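PDB 3S5S: mandelate racemase/muconate lactonizing enzyme family protein from Sorangium cellulosum, which is a member of the enolase superfamily, pairing an N-terminal alpha/beta capping domain with a C-terminal barrel-like domain. Local coordinates for residues 38-52 with 106-118. Residues are numbered along the deposited sequence; the frame is centred on the assembly and turned at random.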
ATOM      1  N   VAL A  38      11.226  -6.903  20.871  1.00 20.89           N
ATOM      2  CA  VAL A  38      10.114  -7.845  20.718  1.00 20.67           C
ATOM      3  C   VAL A  38      10.588  -8.964  19.824  1.00 20.93           C
ATOM      4  O   VAL A  38      11.123  -8.725  18.735  1.00 20.42           O
ATOM      5  CB  VAL A  38       8.882  -7.174  20.093  1.00 19.34           C
ATOM      6  CG1 VAL A  38       7.832  -8.188  19.801  1.00 16.64           C
ATOM      7  CG2 VAL A  38       8.322  -6.139  21.050  1.00 18.93           C
ATOM      8  N   THR A  39      10.405 -10.183  20.306  1.00 22.74           N
ATOM      9  CA  THR A  39      10.735 -11.394  19.563  1.00 23.19           C
ATOM     10  C   THR A  39       9.432 -12.140  19.358  1.00 23.85           C
ATOM     11  O   THR A  39       8.683 -12.410  20.298  1.00 25.12           O
ATOM     12  CB  THR A  39      11.704 -12.335  20.343  1.00 24.22           C
ATOM     13  OG1 THR A  39      12.833 -11.602  20.838  1.00 27.57           O
ATOM     14  CG2 THR A  39      12.236 -13.459  19.457  1.00 23.75           C
ATOM     15  N   VAL A  40       9.169 -12.489  18.115  1.00 23.76           N
ATOM     16  CA  VAL A  40       8.044 -13.338  17.763  1.00 23.70           C
ATOM     17  C   VAL A  40       8.665 -14.675  17.365  1.00 24.75           C
ATOM     18  O   VAL A  40       9.618 -14.702  16.585  1.00 25.35           O
ATOM     19  CB  VAL A  40       7.279 -12.665  16.596  1.00 23.20           C
ATOM     20  CG1 VAL A  40       6.548 -13.675  15.746  1.00 25.75           C
ATOM     21  CG2 VAL A  40       6.351 -11.576  17.129  1.00 19.85           C
ATOM     22  N   GLU A  41       8.166 -15.779  17.927  1.00 26.24           N
ATOM     23  CA  GLU A  41       8.603 -17.109  17.537  1.00 26.19           C
ATOM     24  C   GLU A  41       7.453 -17.862  16.876  1.00 25.93           C
ATOM     25  O   GLU A  41       6.384 -18.003  17.476  1.00 27.34           O
ATOM     26  CB  GLU A  41       9.100 -17.906  18.758  1.00 27.66           C
ATOM     27  CG  GLU A  41       9.496 -19.350  18.425  1.00 30.57           C
ATOM     28  CD  GLU A  41       9.936 -20.189  19.645  1.00 37.76           C
ATOM     29  OE1 GLU A  41      10.166 -19.620  20.727  1.00 43.04           O
ATOM     30  OE2 GLU A  41      10.064 -21.431  19.531  1.00 37.79           O
ATOM     31  N   LEU A  42       7.672 -18.363  15.659  1.00 24.22           N
ATOM     32  CA  LEU A  42       6.661 -19.167  14.945  1.00 23.17           C
ATOM     33  C   LEU A  42       6.710 -20.626  15.387  1.00 24.68           C
ATOM     34  O   LEU A  42       7.664 -21.058  16.052  1.00 25.72           O
ATOM     35  CB  LEU A  42       6.851 -19.070  13.426  1.00 21.49           C
ATOM     36  CG  LEU A  42       6.898 -17.609  12.883  1.00 21.16           C
ATOM     37  CD1 LEU A  42       7.095 -17.566  11.402  1.00 19.60           C
ATOM     38  CD2 LEU A  42       5.671 -16.761  13.296  1.00 22.04           C
ATOM     39  N   ALA A  43       5.696 -21.378  14.971  1.00 24.03           N
ATOM     40  CA  ALA A  43       5.546 -22.742  15.338  1.00 25.35           C
ATOM     41  C   ALA A  43       6.680 -23.587  14.800  1.00 25.92           C
ATOM     42  O   ALA A  43       7.059 -24.573  15.463  1.00 25.39           O
ATOM     43  CB  ALA A  43       4.175 -23.286  14.875  1.00 25.44           C
ATOM     44  N   ASP A  44       7.218 -23.203  13.632  1.00 24.74           N
ATOM     45  CA  ASP A  44       8.313 -23.950  13.021  1.00 25.39           C
ATOM     46  C   ASP A  44       9.655 -23.562  13.619  1.00 25.88           C
ATOM     47  O   ASP A  44      10.668 -24.143  13.251  1.00 26.52           O
ATOM     48  CB  ASP A  44       8.343 -23.748  11.505  1.00 25.69           C
ATOM     49  CG  ASP A  44       8.707 -22.306  11.094  1.00 25.86           C
ATOM     50  OD1 ASP A  44       8.972 -21.473  11.963  1.00 28.54           O
ATOM     51  OD2 ASP A  44       8.731 -21.991   9.888  1.00 28.45           O
ATOM     52  N   GLY A  45       9.679 -22.573  14.528  1.00 26.04           N
ATOM     53  CA  GLY A  45      10.918 -22.197  15.246  1.00 25.22           C
ATOM     54  C   GLY A  45      11.549 -20.892  14.751  1.00 25.27           C
ATOM     55  O   GLY A  45      12.522 -20.402  15.362  1.00 25.83           O
ATOM     56  N   THR A  46      11.015 -20.321  13.662  1.00 23.52           N
ATOM     57  CA  THR A  46      11.516 -19.063  13.119  1.00 22.63           C
ATOM     58  C   THR A  46      11.399 -17.948  14.159  1.00 22.81           C
ATOM     59  O   THR A  46      10.341 -17.739  14.752  1.00 22.96           O
ATOM     60  CB  THR A  46      10.689 -18.595  11.888  1.00 21.28           C
ATOM     61  OG1 THR A  46      10.521 -19.670  10.976  1.00 23.59           O
ATOM     62  CG2 THR A  46      11.416 -17.479  11.126  1.00 20.76           C
ATOM     63  N   LEU A  47      12.473 -17.201  14.363  1.00 22.99           N
ATOM     64  CA  LEU A  47      12.381 -16.021  15.250  1.00 22.90           C
ATOM     65  C   LEU A  47      12.300 -14.775  14.408  1.00 22.12           C
ATOM     66  O   LEU A  47      13.000 -14.662  13.401  1.00 22.45           O
ATOM     67  CB  LEU A  47      13.554 -15.951  16.218  1.00 22.19           C
ATOM     68  CG  LEU A  47      13.746 -17.268  16.967  1.00 24.54           C
ATOM     69  CD1 LEU A  47      15.111 -17.335  17.612  1.00 23.92           C
ATOM     70  CD2 LEU A  47      12.670 -17.429  18.007  1.00 19.72           C
ATOM     71  N   GLY A  48      11.422 -13.862  14.778  1.00 21.61           N
ATOM     72  CA  GLY A  48      11.357 -12.572  14.088  1.00 21.05           C
ATOM     73  C   GLY A  48      11.576 -11.527  15.183  1.00 22.31           C
ATOM     74  O   GLY A  48      11.153 -11.720  16.351  1.00 22.08           O
ATOM     75  N   PHE A  49      12.239 -10.431  14.799  1.00 21.78           N
ATOM     76  CA  PHE A  49      12.685  -9.403  15.737  1.00 20.65           C
ATOM     77  C   PHE A  49      12.145  -8.032  15.406  1.00 19.36           C
ATOM     78  O   PHE A  49      12.162  -7.626  14.267  1.00 18.45           O
ATOM     79  CB  PHE A  49      14.204  -9.378  15.737  1.00 20.91           C
ATOM     80  CG  PHE A  49      14.805 -10.663  16.181  1.00 20.28           C
ATOM     81  CD1 PHE A  49      14.788 -11.027  17.544  1.00 21.15           C
ATOM     82  CD2 PHE A  49      15.408 -11.509  15.260  1.00 19.00           C
ATOM     83  CE1 PHE A  49      15.333 -12.247  17.985  1.00 21.22           C
ATOM     84  CE2 PHE A  49      15.948 -12.733  15.676  1.00 20.30           C
ATOM     85  CZ  PHE A  49      15.917 -13.103  17.046  1.00 21.96           C
ATOM     86  N   GLY A  50      11.641  -7.324  16.413  1.00 18.88           N
ATOM     87  CA  GLY A  50      11.237  -5.965  16.215  1.00 17.39           C
ATOM     88  C   GLY A  50      11.675  -5.082  17.356  1.00 18.84           C
ATOM     89  O   GLY A  50      12.055  -5.575  18.413  1.00 20.26           O
ATOM     90  N   GLU A  51      11.601  -3.770  17.131  1.00 18.86           N
ATOM     91  CA  GLU A  51      12.076  -2.748  18.052  1.00 19.71           C
ATOM     92  C   GLU A  51      10.984  -1.688  18.301  1.00 19.85           C
ATOM     93  O   GLU A  51      10.431  -1.111  17.374  1.00 20.05           O
ATOM     94  CB  GLU A  51      13.343  -2.084  17.474  1.00 20.31           C
ATOM     95  CG  GLU A  51      13.742  -0.785  18.186  1.00 22.19           C
ATOM     96  CD  GLU A  51      15.110  -0.273  17.800  1.00 26.29           C
ATOM     97  OE1 GLU A  51      15.703  -0.806  16.826  1.00 26.07           O
ATOM     98  OE2 GLU A  51      15.580   0.683  18.475  1.00 27.17           O
ATOM     99  N   ALA A  52      10.660  -1.454  19.563  1.00 20.13           N
ATOM    100  CA  ALA A  52       9.851  -0.299  19.948  1.00 19.35           C
ATOM    101  C   ALA A  52      10.796   0.802  20.420  1.00 19.77           C
ATOM    102  O   ALA A  52      11.630   0.601  21.306  1.00 20.74           O
ATOM    103  CB  ALA A  52       8.840  -0.679  21.038  1.00 18.57           C
ATOM    104  N   ALA A 106       6.948  -2.491  16.494  1.00 18.13           N
ATOM    105  CA  ALA A 106       7.771  -3.579  16.970  1.00 17.47           C
ATOM    106  C   ALA A 106       7.209  -4.946  16.586  1.00 18.31           C
ATOM    107  O   ALA A 106       7.952  -5.821  16.095  1.00 17.16           O
ATOM    108  CB  ALA A 106       7.901  -3.491  18.478  1.00 19.05           C
ATOM    109  N   ILE A 107       5.896  -5.108  16.805  1.00 18.13           N
ATOM    110  CA  ILE A 107       5.210  -6.357  16.603  1.00 17.38           C
ATOM    111  C   ILE A 107       5.107  -6.671  15.118  1.00 17.86           C
ATOM    112  O   ILE A 107       5.532  -7.736  14.682  1.00 18.03           O
ATOM    113  CB  ILE A 107       3.811  -6.347  17.277  1.00 17.42           C
ATOM    114  CG1 ILE A 107       3.969  -6.358  18.814  1.00 16.94           C
ATOM    115  CG2 ILE A 107       3.028  -7.489  16.803  1.00 16.66           C
ATOM    116  CD1 ILE A 107       2.719  -6.121  19.653  1.00 18.06           C
ATOM    117  N   GLU A 108       4.565  -5.746  14.334  1.00 18.51           N
ATOM    118  CA  GLU A 108       4.483  -5.946  12.880  1.00 18.66           C
ATOM    119  C   GLU A 108       5.870  -6.115  12.268  1.00 18.01           C
ATOM    120  O   GLU A 108       6.068  -6.897  11.338  1.00 18.48           O
ATOM    121  CB  GLU A 108       3.898  -4.712  12.215  1.00 18.61           C
ATOM    122  CG  GLU A 108       2.483  -4.411  12.499  1.00 18.98           C
ATOM    123  CD  GLU A 108       2.042  -3.273  11.627  1.00 22.70           C
ATOM    124  OE1 GLU A 108       2.527  -3.178  10.462  1.00 26.08           O
ATOM    125  OE2 GLU A 108       1.244  -2.459  12.095  1.00 23.71           O
ATOM    126  N   THR A 109       6.837  -5.377  12.774  1.00 16.84           N
ATOM    127  CA  THR A 109       8.194  -5.600  12.270  1.00 17.48           C
ATOM    128  C   THR A 109       8.720  -7.028  12.539  1.00 16.35           C
ATOM    129  O   THR A 109       9.252  -7.635  11.649  1.00 16.38           O
ATOM    130  CB  THR A 109       9.179  -4.536  12.765  1.00 17.70           C
ATOM    131  OG1 THR A 109       8.708  -3.272  12.287  1.00 19.99           O
ATOM    132  CG2 THR A 109      10.588  -4.836  12.245  1.00 14.56           C
ATOM    133  N   ALA A 110       8.535  -7.538  13.742  1.00 16.20           N
ATOM    134  CA  ALA A 110       8.939  -8.900  14.135  1.00 16.62           C
ATOM    135  C   ALA A 110       8.183  -9.979  13.328  1.00 17.06           C
ATOM    136  O   ALA A 110       8.772 -10.979  12.893  1.00 18.61           O
ATOM    137  CB  ALA A 110       8.721  -9.089  15.620  1.00 16.12           C
ATOM    138  N   ILE A 111       6.891  -9.797  13.135  1.00 17.38           N
ATOM    139  CA  ILE A 111       6.120 -10.707  12.284  1.00 17.79           C
ATOM    140  C   ILE A 111       6.650 -10.726  10.822  1.00 17.89           C
ATOM    141  O   ILE A 111       7.006 -11.797  10.297  1.00 18.20           O
ATOM    142  CB  ILE A 111       4.623 -10.351  12.301  1.00 17.42           C
ATOM    143  CG1 ILE A 111       4.062 -10.582  13.700  1.00 17.91           C
ATOM    144  CG2 ILE A 111       3.809 -11.146  11.209  1.00 14.98           C
ATOM    145  CD1 ILE A 111       2.560 -10.130  13.823  1.00 16.73           C
ATOM    146  N   LEU A 112       6.729  -9.553  10.184  1.00 17.36           N
ATOM    147  CA  LEU A 112       7.242  -9.500   8.799  1.00 16.75           C
ATOM    148  C   LEU A 112       8.648 -10.054   8.704  1.00 15.30           C
ATOM    149  O   LEU A 112       9.001 -10.739   7.745  1.00 14.94           O
ATOM    150  CB  LEU A 112       7.179  -8.095   8.211  1.00 16.26           C
ATOM    151  CG  LEU A 112       5.795  -7.613   7.756  1.00 19.54           C
ATOM    152  CD1 LEU A 112       5.913  -6.280   7.054  1.00 19.76           C
ATOM    153  CD2 LEU A 112       5.204  -8.594   6.766  1.00 24.72           C
ATOM    154  N   ASP A 113       9.456  -9.755   9.710  1.00 15.85           N
ATOM    155  CA  ASP A 113      10.829 -10.274   9.746  1.00 16.85           C
ATOM    156  C   ASP A 113      10.785 -11.819   9.725  1.00 17.51           C
ATOM    157  O   ASP A 113      11.470 -12.445   8.898  1.00 18.19           O
ATOM    158  CB  ASP A 113      11.585  -9.749  10.973  1.00 16.56           C
ATOM    159  CG  ASP A 113      13.016 -10.248  11.028  1.00 19.50           C
ATOM    160  OD1 ASP A 113      13.735 -10.249   9.965  1.00 18.83           O
ATOM    161  OD2 ASP A 113      13.422 -10.634  12.168  1.00 21.54           O
ATOM    162  N   ALA A 114       9.926 -12.412  10.554  1.00 16.54           N
ATOM    163  CA  ALA A 114       9.848 -13.879  10.614  1.00 18.65           C
ATOM    164  C   ALA A 114       9.251 -14.419   9.329  1.00 17.70           C
ATOM    165  O   ALA A 114       9.746 -15.387   8.749  1.00 17.81           O
ATOM    166  CB  ALA A 114       9.010 -14.415  11.897  1.00 18.50           C
ATOM    167  N   LEU A 115       8.151 -13.819   8.904  1.00 18.03           N
ATOM    168  CA  LEU A 115       7.535 -14.257   7.641  1.00 18.39           C
ATOM    169  C   LEU A 115       8.559 -14.313   6.468  1.00 18.06           C
ATOM    170  O   LEU A 115       8.626 -15.284   5.742  1.00 19.67           O
ATOM    171  CB  LEU A 115       6.346 -13.380   7.287  1.00 16.63           C
ATOM    172  CG  LEU A 115       5.524 -13.946   6.107  1.00 18.68           C
ATOM    173  CD1 LEU A 115       4.708 -15.229   6.496  1.00 11.65           C
ATOM    174  CD2 LEU A 115       4.602 -12.834   5.484  1.00 15.22           C
ATOM    175  N   THR A 116       9.355 -13.269   6.297  1.00 18.18           N
ATOM    176  CA  THR A 116      10.251 -13.179   5.130  1.00 18.03           C
ATOM    177  C   THR A 116      11.500 -14.000   5.313  1.00 17.99           C
ATOM    178  O   THR A 116      11.931 -14.662   4.378  1.00 18.81           O
ATOM    179  CB  THR A 116      10.618 -11.706   4.755  1.00 17.48           C
ATOM    180  OG1 THR A 116      11.140 -11.007   5.894  1.00 15.89           O
ATOM    181  CG2 THR A 116       9.368 -10.999   4.274  1.00 19.08           C
ATOM    182  N   LYS A 117      12.064 -13.997   6.514  1.00 16.82           N
ATOM    183  CA  LYS A 117      13.275 -14.729   6.688  1.00 17.52           C
ATOM    184  C   LYS A 117      13.085 -16.228   6.438  1.00 19.38           C
ATOM    185  O   LYS A 117      13.957 -16.845   5.836  1.00 20.57           O
ATOM    186  CB  LYS A 117      13.930 -14.386   8.032  1.00 17.28           C
ATOM    187  CG  LYS A 117      14.057 -15.496   9.032  1.00 19.17           C
ATOM    188  CD  LYS A 117      14.184 -14.995  10.505  1.00 24.20           C
ATOM    189  CE  LYS A 117      15.042 -13.750  10.663  1.00 25.52           C
ATOM    190  NZ  LYS A 117      14.829 -13.117  11.979  1.00 27.28           N
ATOM    191  N   ARG A 118      11.973 -16.823   6.883  1.00 20.16           N
ATOM    192  CA  ARG A 118      11.791 -18.271   6.731  1.00 21.58           C
ATOM    193  C   ARG A 118      11.532 -18.583   5.264  1.00 22.60           C
ATOM    194  O   ARG A 118      11.599 -19.743   4.841  1.00 22.69           O
ATOM    195  CB  ARG A 118      10.625 -18.809   7.590  1.00 22.74           C
ATOM    196  CG  ARG A 118       9.215 -18.368   7.070  1.00 22.37           C
ATOM    197  CD  ARG A 118       8.053 -18.815   7.961  1.00 22.63           C
ATOM    198  NE  ARG A 118       7.966 -20.270   8.005  1.00 26.11           N
ATOM    199  CZ  ARG A 118       7.305 -21.003   7.116  1.00 26.15           C
ATOM    200  NH1 ARG A 118       6.654 -20.407   6.118  1.00 19.57           N
ATOM    201  NH2 ARG A 118       7.293 -22.325   7.235  1.00 26.28           N
TER
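Helix 106-117 packs tightly on the hairpin of strands 38-42 and 47-52, in the N-terminal alpha/beta domain of the enolase superfamily. The helix axis comes within 5.5 Å of strand 47-52 and runs roughly antiparallel to it (152°). Two glycines let backbone meet backbone: Gly48 CA lies 3.3 Å from Ala110 O, and Gly50 CA makes a like CA-H...O contact with Ala106 O. In strand 38-42, Val38 CG2 touches Ala106 CB, Val40 CG2 meets Ala110 CB, and Leu42 CD1 reaches Ala114 CB. Ile107 and Ile111, on the helix flank, brush Val38 and Val40 and also pack on helix 85-96.

Polar bonds flank this core. Asp113 OD2 accepts a hydrogen bond from Phe49 N through its anti lone pair (2.9 Å). Asp113 CG stands anti to the backbone N (chi1 -179°), which carries the carboxylate to that N-H. Lys117 NZ forms a salt bridge with Asp113 OD2 from above the carboxylate plane and bonds Leu47 O at 2.8 Å. Asp113 OD1 is bonded to His355 N. At the turn, Asp44 OD1 accepts hydrogen bonds from Thr46 N, making an Asx turn, and from Thr46 OG1. Asp44 OD2 forms a salt bridge with Arg118 NE at 2.7 Å, nearly in the guanidinium plane.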